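Mll8374 protein (Mesorhizobium loti, PDB 3B5E) probably hydrolyses carboxylic esters as a serine carboxylesterase of the alpha/beta-hydrolase fold. Local coordinates at residues 32-37 with 93-98; 98-103 with 108-113; 123-128 with 137-142. All blocks are in the same frame, centred on the assembly; numbering follows the deposited sequence. Where two conformers were deposited one is given.

Contact 1 (32-37 with 93-98)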
loop_
_atom_site.group_PDB
_atom_site.type_symbol
_atom_site.label_atom_id
_atom_site.label_comp_id
_atom_site.label_asym_id
_atom_site.label_seq_id
_atom_site.Cartn_x
_atom_site.Cartn_y
_atom_site.Cartn_z
ATOM N N CYS A 32 -7.343 11.436 -0.105
ATOM C CA CYS A 32 -7.397 10.293 -0.979
ATOM C C CYS A 32 -6.669 9.128 -0.301
ATOM O O CYS A 32 -5.760 9.347 0.496
ATOM C CB CYS A 32 -6.724 10.650 -2.294
ATOM S SG CYS A 32 -6.762 9.355 -3.512
ATOM N N LEU A 33 -7.117 7.906 -0.580
ATOM C CA LEU A 33 -6.384 6.688 -0.246
ATOM C C LEU A 33 -6.241 5.846 -1.507
ATOM O O LEU A 33 -7.246 5.506 -2.168
ATOM C CB LEU A 33 -7.105 5.837 0.805
ATOM C CG LEU A 33 -7.012 6.144 2.306
ATOM C CD1 LEU A 33 -7.447 7.553 2.614
ATOM C CD2 LEU A 33 -7.894 5.150 3.076
ATOM N N PHE A 34 -4.999 5.500 -1.828
ATOM C CA PHE A 34 -4.693 4.437 -2.781
ATOM C C PHE A 34 -4.632 3.125 -2.012
ATOM O O PHE A 34 -3.948 3.045 -0.985
ATOM C CB PHE A 34 -3.345 4.659 -3.467
ATOM C CG PHE A 34 -3.355 5.725 -4.513
ATOM C CD1 PHE A 34 -3.342 7.066 -4.161
ATOM C CD2 PHE A 34 -3.339 5.385 -5.851
ATOM C CE1 PHE A 34 -3.331 8.065 -5.143
ATOM C CE2 PHE A 34 -3.319 6.375 -6.831
ATOM C CZ PHE A 34 -3.302 7.711 -6.475
ATOM N N LEU A 35 -5.399 2.141 -2.468
ATOM C CA LEU A 35 -5.533 0.842 -1.826
ATOM C C LEU A 35 -4.897 -0.232 -2.701
ATOM O O LEU A 35 -5.206 -0.330 -3.897
ATOM C CB LEU A 35 -7.005 0.511 -1.584
ATOM C CG LEU A 35 -7.916 1.555 -0.959
ATOM C CD1 LEU A 35 -9.335 0.935 -0.855
ATOM C CD2 LEU A 35 -7.415 1.976 0.378
ATOM N N LEU A 36 -3.990 -1.028 -2.101
ATOM C CA LEU A 36 -3.324 -2.145 -2.777
ATOM C C LEU A 36 -3.513 -3.430 -1.987
ATOM O O LEU A 36 -2.887 -3.642 -0.935
ATOM C CB LEU A 36 -1.834 -1.867 -2.989
ATOM C CG LEU A 36 -1.428 -0.700 -3.903
ATOM C CD1 LEU A 36 -1.485 0.661 -3.141
ATOM C CD2 LEU A 36 -0.062 -0.879 -4.593
ATOM N N HIS A 37 -4.356 -4.277 -2.542
ATOM C CA HIS A 37 -4.785 -5.547 -1.977
ATOM C C HIS A 37 -3.673 -6.591 -1.767
ATOM O O HIS A 37 -2.616 -6.523 -2.367
ATOM C CB HIS A 37 -5.909 -6.115 -2.883
ATOM C CG HIS A 37 -5.462 -6.452 -4.279
ATOM N ND1 HIS A 37 -4.729 -7.585 -4.573
ATOM C CD2 HIS A 37 -5.603 -5.784 -5.454
ATOM C CE1 HIS A 37 -4.438 -7.596 -5.864
ATOM N NE2 HIS A 37 -4.967 -6.521 -6.427
ATOM N N ALA A 93 7.595 0.602 -11.302
ATOM C CA ALA A 93 7.735 1.662 -12.313
ATOM C C ALA A 93 6.396 1.950 -12.982
ATOM O O ALA A 93 6.007 3.118 -13.169
ATOM C CB ALA A 93 8.783 1.278 -13.364
ATOM N N ALA A 94 5.700 0.886 -13.372
ATOM C CA ALA A 94 4.382 1.013 -13.968
ATOM C C ALA A 94 3.421 1.693 -13.004
ATOM O O ALA A 94 2.684 2.605 -13.401
ATOM C CB ALA A 94 3.857 -0.341 -14.415
ATOM N N PHE A 95 3.438 1.285 -11.736
ATOM C CA PHE A 95 2.516 1.868 -10.755
ATOM C C PHE A 95 2.771 3.360 -10.456
ATOM O O PHE A 95 1.807 4.134 -10.269
ATOM C CB PHE A 95 2.497 1.050 -9.480
ATOM C CG PHE A 95 1.341 1.381 -8.582
ATOM C CD1 PHE A 95 0.079 0.842 -8.826
ATOM C CD2 PHE A 95 1.507 2.272 -7.528
ATOM C CE1 PHE A 95 -1.000 1.154 -8.005
ATOM C CE2 PHE A 95 0.442 2.592 -6.698
ATOM C CZ PHE A 95 -0.822 2.043 -6.949
ATOM N N ALA A 96 4.049 3.732 -10.419
ATOM C CA ALA A 96 4.486 5.108 -10.240
ATOM C C ALA A 96 3.860 5.990 -11.333
ATOM O O ALA A 96 3.205 7.007 -11.032
ATOM C CB ALA A 96 6.024 5.191 -10.263
ATOM N N ALA A 97 4.018 5.550 -12.587
ATOM C CA ALA A 97 3.431 6.237 -13.754
ATOM C C ALA A 97 1.904 6.310 -13.614
ATOM O O ALA A 97 1.314 7.371 -13.812
ATOM C CB ALA A 97 3.822 5.537 -15.034
ATOM N N PHE A 98 1.291 5.189 -13.231
ATOM C CA PHE A 98 -0.147 5.107 -13.002
ATOM C C PHE A 98 -0.659 6.107 -11.957
ATOM O O PHE A 98 -1.725 6.741 -12.152
ATOM C CB PHE A 98 -0.531 3.667 -12.599
ATOM C CG PHE A 98 -1.934 3.540 -12.052
ATOM C CD1 PHE A 98 -3.019 3.576 -12.917
ATOM C CD2 PHE A 98 -2.163 3.414 -10.688
ATOM C CE1 PHE A 98 -4.310 3.484 -12.442
ATOM C CE2 PHE A 98 -3.454 3.318 -10.186
ATOM C CZ PHE A 98 -4.546 3.345 -11.072
#
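Phe95 sends its CG anti to the backbone N (chi1 -166°), and Leu36 places its CG anti to the carbonyl carbon (chi1 -64°); with these torsions the two side chains meet from opposite directions. Their CA atoms stand 10.7 Å apart, the nearest such pair between the segments, so it is the side chains that bridge helix 85-106 to strand 32-36. This is helix-on-sheet packing in what the topology indicates is an alpha/beta-hydrolase fold, strand 32-36 lying inside the mostly parallel central sheet.

The evidence for a CH-pi contact is direct: Leu36 CD2 lies 4.1 Å from the centroid of the Phe95 ring and only 22° off its normal, displaced over the face toward the rim. The second branch and the fork of the leucine follow it to the same end of the ring, Leu36 CD1 and CG both standing 4.1 Å from Phe95 CZ. Phe34, two residues earlier on the same side of the strand, adds a looser, oblique contact on the ring of Phe95. Leu35, between them, points away from helix 85-106 and packs on helix 47-53, in keeping with the alternation of side chains along a strand.

All three touching residues are buried and meet through carbon atoms; the two segments together hide 162 Å². Around them Phe34 stacks with Phe115, Phe18 meets Phe95 edge-to-face, and Leu124 of helix 120-131 touches both Leu36 and Phe95. Phe95 CZ is the point where the two strand residues converge, with Leu36 CD2 at 3.8 Å and Phe34 CD2 at 4.3 Å.

Contact 2 (98-103 with 108-113)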
loop_
_atom_site.group_PDB
_atom_site.type_symbol
_atom_site.label_atom_id
_atom_site.label_comp_id
_atom_site.label_asym_id
_atom_site.label_seq_id
_atom_site.Cartn_x
_atom_site.Cartn_y
_atom_site.Cartn_z
ATOM N N PHE A 98 1.291 5.189 -13.231
ATOM C CA PHE A 98 -0.147 5.107 -13.002
ATOM C C PHE A 98 -0.659 6.107 -11.957
ATOM O O PHE A 98 -1.725 6.741 -12.152
ATOM C CB PHE A 98 -0.531 3.667 -12.599
ATOM C CG PHE A 98 -1.934 3.540 -12.052
ATOM C CD1 PHE A 98 -3.019 3.576 -12.917
ATOM C CD2 PHE A 98 -2.163 3.414 -10.688
ATOM C CE1 PHE A 98 -4.310 3.484 -12.442
ATOM C CE2 PHE A 98 -3.454 3.318 -10.186
ATOM C CZ PHE A 98 -4.546 3.345 -11.072
ATOM N N THR A 99 0.082 6.275 -10.854
ATOM C CA THR A 99 -0.349 7.197 -9.788
ATOM C C THR A 99 -0.493 8.584 -10.361
ATOM O O THR A 99 -1.475 9.260 -10.110
ATOM C CB THR A 99 0.592 7.257 -8.523
ATOM O OG1 THR A 99 1.858 7.850 -8.843
ATOM C CG2 THR A 99 0.789 5.900 -7.941
ATOM N N ASN A 100 0.489 8.987 -11.151
ATOM C CA ASN A 100 0.475 10.288 -11.766
ATOM C C ASN A 100 -0.694 10.467 -12.773
ATOM O O ASN A 100 -1.385 11.494 -12.745
ATOM C CB ASN A 100 1.878 10.583 -12.325
ATOM C CG ASN A 100 2.958 10.655 -11.182
ATOM O OD1 ASN A 100 2.666 11.076 -10.033
ATOM N ND2 ASN A 100 4.181 10.201 -11.484
ATOM N N GLU A 101 -0.896 9.455 -13.627
ATOM C CA GLU A 101 -2.025 9.388 -14.571
ATOM C C GLU A 101 -3.335 9.536 -13.822
ATOM O O GLU A 101 -4.147 10.393 -14.145
ATOM C CB GLU A 101 -2.113 8.034 -15.294
ATOM C CG GLU A 101 -1.024 7.653 -16.255
ATOM C CD GLU A 101 -1.383 6.369 -17.027
ATOM O OE1 GLU A 101 -1.582 5.273 -16.406
ATOM O OE2 GLU A 101 -1.464 6.475 -18.268
ATOM N N ALA A 102 -3.534 8.658 -12.839
ATOM C CA ALA A 102 -4.766 8.642 -12.041
ATOM C C ALA A 102 -4.977 9.983 -11.317
ATOM O O ALA A 102 -6.096 10.510 -11.265
ATOM C CB ALA A 102 -4.767 7.466 -11.043
ATOM N N ALA A 103 -3.907 10.553 -10.762
ATOM C CA ALA A 103 -4.017 11.858 -10.085
ATOM C C ALA A 103 -4.434 12.991 -11.036
ATOM O O ALA A 103 -5.306 13.831 -10.718
ATOM C CB ALA A 103 -2.694 12.192 -9.365
ATOM N N LEU A 108 -6.540 14.284 -8.134
ATOM C CA LEU A 108 -6.124 13.810 -6.827
ATOM C C LEU A 108 -4.973 14.659 -6.322
ATOM O O LEU A 108 -4.062 14.980 -7.065
ATOM C CB LEU A 108 -5.724 12.347 -6.859
ATOM C CG LEU A 108 -6.749 11.347 -7.413
ATOM C CD1 LEU A 108 -6.206 9.933 -7.449
ATOM C CD2 LEU A 108 -8.101 11.437 -6.651
ATOM N N ASN A 109 -5.042 15.046 -5.059
ATOM C CA ASN A 109 -3.970 15.816 -4.439
ATOM C C ASN A 109 -3.017 14.868 -3.758
ATOM O O ASN A 109 -3.345 14.322 -2.699
ATOM C CB ASN A 109 -4.546 16.798 -3.416
ATOM C CG ASN A 109 -3.544 17.856 -3.005
ATOM O OD1 ASN A 109 -2.330 17.708 -3.220
ATOM N ND2 ASN A 109 -4.050 18.947 -2.433
ATOM N N LEU A 110 -1.858 14.624 -4.368
ATOM C CA LEU A 110 -0.916 13.664 -3.793
ATOM C C LEU A 110 -0.262 14.211 -2.498
ATOM O O LEU A 110 0.281 13.444 -1.723
ATOM C CB LEU A 110 0.109 13.163 -4.831
ATOM C CG LEU A 110 -0.420 12.320 -6.015
ATOM C CD1 LEU A 110 0.727 11.762 -6.839
ATOM C CD2 LEU A 110 -1.303 11.189 -5.572
ATOM N N ASP A 111 -0.391 15.513 -2.238
ATOM C CA ASP A 111 -0.051 16.088 -0.929
ATOM C C ASP A 111 -1.106 15.806 0.133
ATOM O O ASP A 111 -0.991 16.278 1.269
ATOM C CB ASP A 111 0.159 17.607 -1.031
ATOM C CG ASP A 111 1.426 17.961 -1.763
ATOM O OD1 ASP A 111 2.395 17.165 -1.674
ATOM O OD2 ASP A 111 1.438 19.024 -2.429
ATOM N N HIS A 112 -2.144 15.065 -0.240
ATOM C CA HIS A 112 -3.190 14.679 0.696
ATOM C C HIS A 112 -3.537 13.199 0.518
ATOM O O HIS A 112 -4.658 12.775 0.813
ATOM C CB HIS A 112 -4.422 15.583 0.497
ATOM C CG HIS A 112 -4.230 16.974 1.014
ATOM N ND1 HIS A 112 -4.696 17.380 2.245
ATOM C CD2 HIS A 112 -3.584 18.040 0.484
ATOM C CE1 HIS A 112 -4.366 18.644 2.441
ATOM N NE2 HIS A 112 -3.690 19.067 1.387
ATOM N N ALA A 113 -2.581 12.416 0.028
ATOM C CA ALA A 113 -2.849 11.032 -0.309
ATOM C C ALA A 113 -2.072 10.104 0.631
ATOM O O ALA A 113 -0.964 10.434 1.032
ATOM C CB ALA A 113 -2.463 10.778 -1.726
HETATM O O HOH W 1 -3.677 16.478 -10.031
#
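Leu108 and Leu110 both aim at Ala103, whose single methyl is received between them near the end of helix 85-106. Leu108 meets it with its CB, 3.9 Å from Ala103 CB, while its CD1 reaches back along the helix to lie 3.9 Å from Ala102 O. Leu110 approaches the same methyl with its fork, CG standing 4.1 Å from Ala103 CB. The side chain of Asn100 crosses that of Leu110 at about a right angle and touches Leu110 CD1 with its OD1 at 3.8 Å, a contact at the more exposed margin.

The backbone turn between them is fastened by Leu108 N, which donates to Ala103 O five residues back at 2.9 Å; the N-H...O angle, 146°, is bent away from straight. A water links Ala103 O to Leu108 O by two weak bonds. Beyond Leu108 the loop is shaped by an Asx turn: Asn109 OD1 accepts from Asp111 N at 3.1 Å, the donor lying well above the carbonyl plane.

The loop joins helix 85-106 to strand 113-118 in the crossover from strand 58-62. Leu108 also packs on Cys32 and Phe34 of strand 32-36 and on Thr58 and Val60 of strand 58-62, and Leu110 rests on Phe34, so both leucines lie between the helix end and the sheet.

Contact 3 (123-128 with 137-142). With EDO (1,2-ethanediol), chain I.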
loop_
_atom_site.group_PDB
_atom_site.type_symbol
_atom_site.label_atom_id
_atom_site.label_comp_id
_atom_site.label_asym_id
_atom_site.label_seq_id
_atom_site.Cartn_x
_atom_site.Cartn_y
_atom_site.Cartn_z
ATOM N N ASN A 123 4.036 -4.358 0.144
ATOM C CA ASN A 123 5.405 -4.510 -0.317
ATOM C C ASN A 123 5.625 -3.816 -1.665
ATOM O O ASN A 123 6.725 -3.407 -1.985
ATOM C CB ASN A 123 5.809 -5.994 -0.310
ATOM C CG ASN A 123 5.602 -6.631 1.071
ATOM O OD1 ASN A 123 5.743 -5.941 2.094
ATOM N ND2 ASN A 123 5.234 -7.909 1.104
ATOM N N LEU A 124 4.558 -3.680 -2.454
ATOM C CA LEU A 124 4.567 -2.765 -3.609
ATOM C C LEU A 124 4.749 -1.333 -3.122
ATOM O O LEU A 124 5.596 -0.628 -3.631
ATOM C CB LEU A 124 3.251 -2.886 -4.424
ATOM C CG LEU A 124 3.184 -2.295 -5.859
ATOM C CD1 LEU A 124 3.162 -0.749 -5.797
ATOM C CD2 LEU A 124 4.363 -2.828 -6.748
ATOM N N VAL A 125 3.961 -0.904 -2.135
ATOM C CA VAL A 125 4.086 0.473 -1.608
ATOM C C VAL A 125 5.502 0.793 -1.082
ATOM O O VAL A 125 6.062 1.829 -1.417
ATOM C CB VAL A 125 3.051 0.782 -0.530
ATOM C CG1 VAL A 125 3.294 2.198 0.075
ATOM C CG2 VAL A 125 1.585 0.664 -1.094
ATOM N N SER A 126 6.086 -0.092 -0.266
ATOM C CA SER A 126 7.421 0.178 0.289
ATOM C C SER A 126 8.454 0.218 -0.840
ATOM O O SER A 126 9.352 1.056 -0.850
ATOM C CB SER A 126 7.797 -0.868 1.350
ATOM O OG SER A 126 7.947 -2.154 0.770
ATOM N N SER A 127 8.319 -0.671 -1.812
ATOM C CA SER A 127 9.206 -0.654 -2.989
ATOM C C SER A 127 9.090 0.638 -3.802
ATOM O O SER A 127 10.081 1.148 -4.308
ATOM C CB SER A 127 8.887 -1.853 -3.893
ATOM O OG SER A 127 9.217 -3.023 -3.205
ATOM N N LEU A 128 7.852 1.124 -3.930
ATOM C CA LEU A 128 7.573 2.367 -4.616
ATOM C C LEU A 128 8.314 3.509 -3.935
ATOM O O LEU A 128 8.939 4.331 -4.608
ATOM C CB LEU A 128 6.065 2.616 -4.673
ATOM C CG LEU A 128 5.552 3.889 -5.359
ATOM C CD1 LEU A 128 5.912 3.939 -6.865
ATOM C CD2 LEU A 128 4.049 4.022 -5.101
ATOM N N ARG A 137 3.958 10.285 0.241
ATOM C CA ARG A 137 4.161 11.104 1.450
ATOM C C ARG A 137 3.705 10.407 2.743
ATOM O O ARG A 137 4.221 10.694 3.813
ATOM C CB ARG A 137 3.385 12.424 1.367
ATOM C CG ARG A 137 4.007 13.499 0.480
ATOM C CD ARG A 137 3.762 13.248 -1.021
ATOM N NE ARG A 137 3.708 14.491 -1.812
ATOM C CZ ARG A 137 3.696 14.547 -3.150
ATOM N NH1 ARG A 137 3.768 13.436 -3.879
ATOM N NH2 ARG A 137 3.626 15.727 -3.771
ATOM N N LEU A 138 2.734 9.511 2.611
ATOM C CA LEU A 138 2.100 8.816 3.728
ATOM C C LEU A 138 1.825 7.390 3.286
ATOM O O LEU A 138 1.217 7.182 2.237
ATOM C CB LEU A 138 0.769 9.480 4.106
ATOM C CG LEU A 138 0.712 10.892 4.720
ATOM C CD1 LEU A 138 -0.742 11.280 5.020
ATOM C CD2 LEU A 138 1.558 10.980 5.985
ATOM N N ALA A 139 2.301 6.413 4.058
ATOM C CA ALA A 139 2.114 5.007 3.727
ATOM C C ALA A 139 1.658 4.244 4.966
ATOM O O ALA A 139 2.200 4.445 6.049
ATOM C CB ALA A 139 3.390 4.387 3.211
ATOM N N ALA A 140 0.679 3.373 4.788
ATOM C CA ALA A 140 0.187 2.474 5.842
ATOM C C ALA A 140 0.395 1.058 5.312
ATOM O O ALA A 140 -0.223 0.659 4.303
ATOM C CB ALA A 140 -1.260 2.717 6.164
ATOM N N LEU A 141 1.289 0.321 5.985
ATOM C CA LEU A 141 1.769 -0.952 5.514
ATOM C C LEU A 141 1.283 -2.039 6.480
ATOM O O LEU A 141 1.777 -2.146 7.611
ATOM C CB LEU A 141 3.312 -0.977 5.457
ATOM C CG LEU A 141 4.018 0.142 4.664
ATOM C CD1 LEU A 141 5.523 -0.040 4.704
ATOM C CD2 LEU A 141 3.558 0.243 3.218
ATOM N N LEU A 142 0.335 -2.847 6.028
ATOM C CA LEU A 142 -0.284 -3.861 6.886
ATOM C C LEU A 142 0.361 -5.210 6.571
ATOM O O LEU A 142 0.312 -5.668 5.424
ATOM C CB LEU A 142 -1.782 -3.915 6.661
ATOM C CG LEU A 142 -2.543 -2.600 6.855
ATOM C CD1 LEU A 142 -4.054 -2.840 6.699
ATOM C CD2 LEU A 142 -2.190 -1.938 8.189
HETATM C C1 EDO I . 4.328 -11.103 2.099
HETATM O O1 EDO I . 3.204 -10.783 1.299
HETATM C C2 EDO I . 4.116 -10.600 3.520
HETATM O O2 EDO I . 4.409 -9.198 3.707
#
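Val125 and Ala139 have the nearest CA atoms across the two segments, 7.3 Å apart. The axes of helix 123-128 and strand 138-142 come within 8.6 Å and run roughly antiparallel, at 143°, as expected of the helix and returning strand in the beta-alpha-beta unit of strand 113-118, helix 120-131 and strand 138-142.

Val125 carries the contact through CG1, which lies anti to the backbone N (chi1 175°). This methyl sits against Ala139 CB at 3.8 Å and against Leu141 CD2 at 3.7 Å, so it spans two residues that face the helix from the same side of the strand. The other branch of the leucine goes to the next helix residue, Leu141 CD1 meeting Ser126 CB at 4.1 Å. Within the helix, Asn123 O takes both the Ser127 N-H and the Ser127 hydroxyl, whose OG stands 2.8 Å away, nearly in line with the carbonyl.

At the segment's start Asn123 turns to the bound 1,2-ethanediol, ND2 donating to its O2 over 3.0 Å in an almost straight bond (171°), while OD1 accepts from Met145 N. Replaced by alanine, Asn123 would probably leave Met145 N without this acceptor and the diol O2 without the Asn123 N-H.

The diol, probably from the crystallisation liquor, is also hydrogen-bonded to Arg143 O and to Ser119 OG of the probable nucleophile elbow. Chemically the contact thus divides: a buried interface made by carbon-to-carbon contacts, and a polar end where Asn123 borders what is probably the catalytic pocket.

How the contacts relate
Contacts 1 and 2 share Phe98 and helix 85-106, with centres about 9 Å apart. Phe34 joins them: its CE1 lies 3.7 Å from Leu110 CD2 and its CZ 3.8 Å from Leu108 CD1. Contact 3 is about 10 Å from contact 1, centre to centre, and meets it through helix 120-131, where Leu36 CD1 packs 3.7 Å from Val125 CG2. Between contacts 2 and 3, about 15 Å apart, a salt bridge ties Asp111 OD1 to Arg137 NH2 at 2.8 Å. Leu36 and Val125 pack against residues of the probable nucleophile elbow, and contact 3 reaches the likely active site through Asn123, whose diol also hydrogen-bonds Ser119 OG; contact 2 lies at the surface.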